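Local coordinates for protein chitosanase (Bacillus subtilis subsp. subtilis str. 168, PDB 7C6C) that hydrolyses internal beta-(1->4) linkages between glucosamine units of partly acetylated chitosan, as a secreted glycoside hydrolase of family 46, at residues D142-H147 and R188-L192; N66-K70 and A96-L100. All blocks are in the same frame, centred on the assembly; numbering follows the deposited sequence.

Contact 1: residues D142-H147 and R188-L192; sequences DTVIQH and RYDDL
Arg188 reaches across from helix 177-193 to helix 134-147 and plugs into a buried polar pocket formed by Asp142, Thr143, Gln146 and His147, a knob-into-hole contact in the lysozyme-like fold of family 46 chitosanases. The two helix segments run nearly parallel, at 15°, but their axes stay 12.7 Å apart. With CG anti to the backbone N (chi1 -176°) and the chain extended as far as NE, one face of the guanidinium covers Thr143, whose CA lies 3.6 Å above its centre. NH1 and NH2 both bind Asp142 OD2 in a salt bridge, while Asp142 OD1 is held by Thr15 and Arg210. Along the guanidinium rim, Arg188 NE donates to His147 NE2 (3.0 Å); the other ring nitrogen, ND1, is hydrogen-bonded to the carbonyl of Asp154. The Gln146 side chain lies close to that of Glu19, the predicted proton donor, so the network probably belongs to the second shell of the active site. Arg188 NH2 also donates a hydrogen bond to Gln146 OE1 (2.7 Å), in the carbonyl plane and on a lone pair, with amide and guanidinium planes 82° apart.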
loop_
_atom_site.group_PDB
_atom_site.type_symbol
_atom_site.label_atom_id
_atom_site.label_comp_id
_atom_site.label_asym_id
_atom_site.label_seq_id
_atom_site.Cartn_x
_atom_site.Cartn_y
_atom_site.Cartn_z
ATOM N N ASP A 142 -3.461 1.901 3.961
ATOM C CA ASP A 142 -3.397 0.626 3.256
ATOM C C ASP A 142 -3.930 0.760 1.835
ATOM O O ASP A 142 -3.389 0.158 0.897
ATOM C CB ASP A 142 -4.196 -0.436 4.006
ATOM C CG ASP A 142 -4.058 -1.795 3.367
ATOM O OD1 ASP A 142 -2.946 -2.353 3.429
ATOM O OD2 ASP A 142 -5.045 -2.287 2.778
ATOM N N THR A 143 -4.993 1.550 1.658
ATOM C CA THR A 143 -5.610 1.687 0.344
ATOM C C THR A 143 -4.650 2.317 -0.654
ATOM O O THR A 143 -4.520 1.842 -1.787
ATOM C CB THR A 143 -6.896 2.510 0.443
ATOM O OG1 THR A 143 -7.822 1.845 1.309
ATOM C CG2 THR A 143 -7.548 2.671 -0.927
ATOM N N VAL A 144 -3.965 3.393 -0.260
ATOM C CA VAL A 144 -3.088 4.045 -1.228
ATOM C C VAL A 144 -1.920 3.140 -1.600
ATOM O O VAL A 144 -1.447 3.164 -2.741
ATOM C CB VAL A 144 -2.659 5.453 -0.762
ATOM C CG1 VAL A 144 -1.620 5.385 0.342
ATOM C CG2 VAL A 144 -2.123 6.267 -1.936
ATOM N N ILE A 145 -1.458 2.309 -0.665
ATOM C CA ILE A 145 -0.360 1.400 -0.969
ATOM C C ILE A 145 -0.768 0.406 -2.046
ATOM O O ILE A 145 0.009 0.116 -2.964
ATOM C CB ILE A 145 0.150 0.716 0.313
ATOM C CG1 ILE A 145 0.957 1.712 1.151
ATOM C CG2 ILE A 145 0.983 -0.512 -0.030
ATOM C CD1 ILE A 145 1.258 1.239 2.533
ATOM N N GLN A 146 -1.992 -0.122 -1.967
ATOM C CA GLN A 146 -2.415 -1.098 -2.965
ATOM C C GLN A 146 -2.900 -0.432 -4.251
ATOM O O GLN A 146 -2.568 -0.887 -5.352
ATOM C CB GLN A 146 -3.496 -2.019 -2.402
ATOM C CG GLN A 146 -3.989 -3.021 -3.434
ATOM C CD GLN A 146 -4.934 -4.068 -2.865
ATOM O OE1 GLN A 146 -5.732 -3.790 -1.968
ATOM N NE2 GLN A 146 -4.875 -5.273 -3.418
ATOM N N HIS A 147 -3.680 0.641 -4.138
ATOM C CA HIS A 147 -4.377 1.206 -5.286
ATOM C C HIS A 147 -3.614 2.331 -5.972
ATOM O O HIS A 147 -3.939 2.672 -7.115
ATOM C CB HIS A 147 -5.752 1.721 -4.850
ATOM C CG HIS A 147 -6.670 0.644 -4.370
ATOM N ND1 HIS A 147 -7.715 0.157 -5.131
ATOM C CD2 HIS A 147 -6.702 -0.041 -3.203
ATOM C CE1 HIS A 147 -8.349 -0.779 -4.446
ATOM N NE2 HIS A 147 -7.754 -0.921 -3.273
ATOM N N ARG A 188 -14.261 -0.202 -1.752
ATOM C CA ARG A 188 -12.970 -0.819 -2.029
ATOM C C ARG A 188 -13.123 -2.290 -2.389
ATOM O O ARG A 188 -12.475 -2.772 -3.323
ATOM C CB ARG A 188 -12.024 -0.636 -0.844
ATOM C CG ARG A 188 -10.642 -1.178 -1.128
ATOM C CD ARG A 188 -9.648 -0.827 -0.041
ATOM N NE ARG A 188 -8.334 -1.351 -0.384
ATOM C CZ ARG A 188 -7.344 -1.534 0.484
ATOM N NH1 ARG A 188 -7.514 -1.217 1.764
ATOM N NH2 ARG A 188 -6.188 -2.040 0.064
ATOM N N TYR A 189 -13.973 -3.019 -1.661
ATOM C CA TYR A 189 -14.235 -4.414 -2.005
ATOM C C TYR A 189 -14.692 -4.539 -3.452
ATOM O O TYR A 189 -14.198 -5.387 -4.204
ATOM C CB TYR A 189 -15.296 -4.992 -1.067
ATOM C CG TYR A 189 -15.680 -6.414 -1.402
ATOM C CD1 TYR A 189 -14.979 -7.486 -0.867
ATOM C CD2 TYR A 189 -16.735 -6.688 -2.266
ATOM C CE1 TYR A 189 -15.320 -8.788 -1.172
ATOM C CE2 TYR A 189 -17.080 -7.989 -2.580
ATOM C CZ TYR A 189 -16.369 -9.034 -2.028
ATOM O OH TYR A 189 -16.699 -10.335 -2.329
ATOM N N ASP A 190 -15.650 -3.703 -3.853
ATOM C CA ASP A 190 -16.159 -3.761 -5.219
ATOM C C ASP A 190 -15.054 -3.479 -6.225
ATOM O O ASP A 190 -14.996 -4.105 -7.290
ATOM C CB ASP A 190 -17.300 -2.760 -5.393
ATOM C CG ASP A 190 -18.559 -3.171 -4.654
ATOM O OD1 ASP A 190 -18.688 -4.360 -4.293
ATOM O OD2 ASP A 190 -19.426 -2.299 -4.445
ATOM N N ASP A 191 -14.161 -2.547 -5.903
ATOM C CA ASP A 191 -13.085 -2.223 -6.831
ATOM C C ASP A 191 -12.077 -3.361 -6.943
ATOM O O ASP A 191 -11.560 -3.634 -8.033
ATOM C CB ASP A 191 -12.391 -0.933 -6.402
ATOM C CG ASP A 191 -11.417 -0.443 -7.436
ATOM O OD1 ASP A 191 -11.893 -0.125 -8.542
ATOM O OD2 ASP A 191 -10.200 -0.392 -7.162
ATOM N N LEU A 192 -11.785 -4.034 -5.827
ATOM C CA LEU A 192 -10.856 -5.159 -5.859
ATOM C C LEU A 192 -11.436 -6.334 -6.632
ATOM O O LEU A 192 -10.692 -7.074 -7.285
ATOM C CB LEU A 192 -10.488 -5.585 -4.437
ATOM C CG LEU A 192 -9.642 -4.588 -3.646
ATOM C CD1 LEU A 192 -9.530 -5.041 -2.200
ATOM C CD2 LEU A 192 -8.268 -4.411 -4.286
#

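Contact 2: residues N66-K70 and A96-L100; sequences NNKLK and AWKSL
Leu69 and Lys68, neighbours in a type I beta turn from Asn67 to Lys70, divide this contact into an apolar inner half and a solvent-facing side where the Lys68 chain ends in a polar bond. The turn lies in the loop between helices 52-63 and 73-82 and packs against the C-terminal end of helix 93-99.

The inner half is closely packed. One methyl of Leu69, CD2, rests on Ala96 CB at 3.6 Å; the other, CD1, meets Leu100 CD1 tip to tip at 3.9 Å and approaches the Trp97 ring more loosely. Val57 of helix 52-63 and Phe106 of helix 104-128 also touch Leu69, which therefore sits where three helices converge. Trp97 is fixed from its far end, NE1 bonding to the carbonyl of Tyr27.

On the solvent side Lys68 lies over the helix end. A bend at chi3 (72°) turns its chain past Leu100, the two side chains sliding by in opposite directions, with Lys68 CE 4.0 Å from Leu100 CD2. Lys68 NZ then donates to Ser99 OG at 2.8 Å, and that hydroxyl in turn donates to the carbonyl Ala96 O, 2.7 Å away. An Asx turn braces the loop itself: Asn67 OD1 accepts from Leu69 N at 2.7 Å, and Asn67 ND2 bonds to Thr61 and Val64.

The ammonium can only donate, so Ser99 OG accepts from it and spends its own proton on Ala96 O; the positive charge sits near the carbonyl end of the helix, where the helix dipole would probably favour it.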
loop_
_atom_site.group_PDB
_atom_site.type_symbol
_atom_site.label_atom_id
_atom_site.label_comp_id
_atom_site.label_asym_id
_atom_site.label_seq_id
_atom_site.Cartn_x
_atom_site.Cartn_y
_atom_site.Cartn_z
ATOM N N ASN A 66 27.002 4.622 -6.491
ATOM C CA ASN A 66 27.705 3.484 -7.094
ATOM C C ASN A 66 27.423 2.169 -6.374
ATOM O O ASN A 66 28.271 1.276 -6.321
ATOM C CB ASN A 66 29.204 3.759 -7.253
ATOM C CG ASN A 66 29.453 4.966 -8.116
ATOM O OD1 ASN A 66 28.625 5.297 -8.966
ATOM N ND2 ASN A 66 30.576 5.629 -7.916
ATOM N N ASN A 67 26.203 2.033 -5.861
ATOM C CA ASN A 67 25.746 0.830 -5.183
ATOM C C ASN A 67 25.394 -0.262 -6.203
ATOM O O ASN A 67 25.434 -0.051 -7.421
ATOM C CB ASN A 67 24.548 1.174 -4.308
ATOM C CG ASN A 67 23.375 1.652 -5.131
ATOM O OD1 ASN A 67 22.704 0.846 -5.780
ATOM N ND2 ASN A 67 23.138 2.961 -5.144
ATOM N N LYS A 68 25.013 -1.442 -5.695
ATOM C CA LYS A 68 24.773 -2.595 -6.562
ATOM C C LYS A 68 23.543 -2.449 -7.446
ATOM O O LYS A 68 23.389 -3.226 -8.395
ATOM C CB LYS A 68 24.659 -3.879 -5.738
ATOM C CG LYS A 68 23.349 -4.034 -4.970
ATOM C CD LYS A 68 23.329 -5.333 -4.161
ATOM C CE LYS A 68 24.260 -5.264 -2.951
ATOM N NZ LYS A 68 24.388 -6.586 -2.278
ATOM N N LEU A 69 22.657 -1.505 -7.148
ATOM C CA LEU A 69 21.463 -1.305 -7.953
ATOM C C LEU A 69 21.596 -0.171 -8.964
ATOM O O LEU A 69 20.727 -0.040 -9.829
ATOM C CB LEU A 69 20.253 -1.049 -7.053
ATOM C CG LEU A 69 19.845 -2.185 -6.110
ATOM C CD1 LEU A 69 18.719 -1.730 -5.188
ATOM C CD2 LEU A 69 19.441 -3.436 -6.881
ATOM N N LYS A 70 22.668 0.627 -8.893
ATOM C CA LYS A 70 22.808 1.775 -9.787
ATOM C C LYS A 70 22.680 1.372 -11.251
ATOM O O LYS A 70 22.039 2.077 -12.037
ATOM C CB LYS A 70 24.148 2.474 -9.546
ATOM C CG LYS A 70 24.426 3.581 -10.552
ATOM C CD LYS A 70 25.826 4.170 -10.421
ATOM C CE LYS A 70 26.093 5.164 -11.551
ATOM N NZ LYS A 70 27.499 5.655 -11.549
ATOM N N ALA A 96 19.588 -8.861 -6.129
ATOM C CA ALA A 96 20.300 -7.730 -5.553
ATOM C C ALA A 96 19.417 -6.973 -4.570
ATOM O O ALA A 96 19.868 -6.600 -3.480
ATOM C CB ALA A 96 20.795 -6.807 -6.664
ATOM N N TRP A 97 18.157 -6.729 -4.936
ATOM C CA TRP A 97 17.240 -6.077 -4.011
ATOM C C TRP A 97 17.111 -6.892 -2.727
ATOM O O TRP A 97 17.237 -6.361 -1.613
ATOM C CB TRP A 97 15.884 -5.887 -4.697
ATOM C CG TRP A 97 14.856 -5.168 -3.865
ATOM C CD1 TRP A 97 14.291 -5.586 -2.693
ATOM C CD2 TRP A 97 14.259 -3.903 -4.164
ATOM N NE1 TRP A 97 13.395 -4.652 -2.236
ATOM C CE2 TRP A 97 13.356 -3.605 -3.119
ATOM C CE3 TRP A 97 14.406 -2.984 -5.211
ATOM C CZ2 TRP A 97 12.609 -2.429 -3.090
ATOM C CZ3 TRP A 97 13.655 -1.820 -5.189
ATOM C CH2 TRP A 97 12.767 -1.550 -4.130
ATOM N N LYS A 98 16.884 -8.201 -2.863
ATOM C CA LYS A 98 16.707 -9.035 -1.679
ATOM C C LYS A 98 17.937 -9.000 -0.787
ATOM O O LYS A 98 17.820 -9.024 0.441
ATOM C CB LYS A 98 16.392 -10.476 -2.073
ATOM C CG LYS A 98 16.130 -11.376 -0.869
ATOM C CD LYS A 98 15.838 -12.801 -1.290
ATOM C CE LYS A 98 15.793 -13.709 -0.075
ATOM N NZ LYS A 98 15.439 -15.103 -0.432
ATOM N N SER A 99 19.129 -8.939 -1.388
ATOM C CA SER A 99 20.360 -8.942 -0.605
ATOM C C SER A 99 20.470 -7.724 0.297
ATOM O O SER A 99 21.255 -7.747 1.250
ATOM C CB SER A 99 21.576 -8.998 -1.529
ATOM O OG SER A 99 21.873 -7.720 -2.074
ATOM N N LEU A 100 19.699 -6.673 0.027
ATOM C CA LEU A 100 19.724 -5.449 0.812
ATOM C C LEU A 100 18.603 -5.389 1.839
ATOM O O LEU A 100 18.364 -4.320 2.413
ATOM C CB LEU A 100 19.693 -4.231 -0.112
ATOM C CG LEU A 100 20.969 -4.017 -0.931
ATOM C CD1 LEU A 100 20.693 -3.062 -2.096
ATOM C CD2 LEU A 100 22.105 -3.495 -0.043
#

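Overall arrangement
Contact 1 and contact 2 lie in different regions of one chain, their centres 30 Å apart and their nearest atoms about 12 Å apart, and they follow each other in sequence without interleaving. The central helix 104-128 lies between them: Val144 and Ile145 pack on it from 142-147, while Leu69, Trp97 and Leu100 reach its beginning from contact 2. Their relation to catalysis differs. Gln146 is about 5 Å from Glu19, the predicted proton donor, and about 8 Å from Asp35, the probable nucleophile, measured between side chains, whereas Trp97 is about 11 Å from Glu19. The bound hydroxybutanedioic acid belongs to neither contact, lying about 11 Å from the Leu192 side chain.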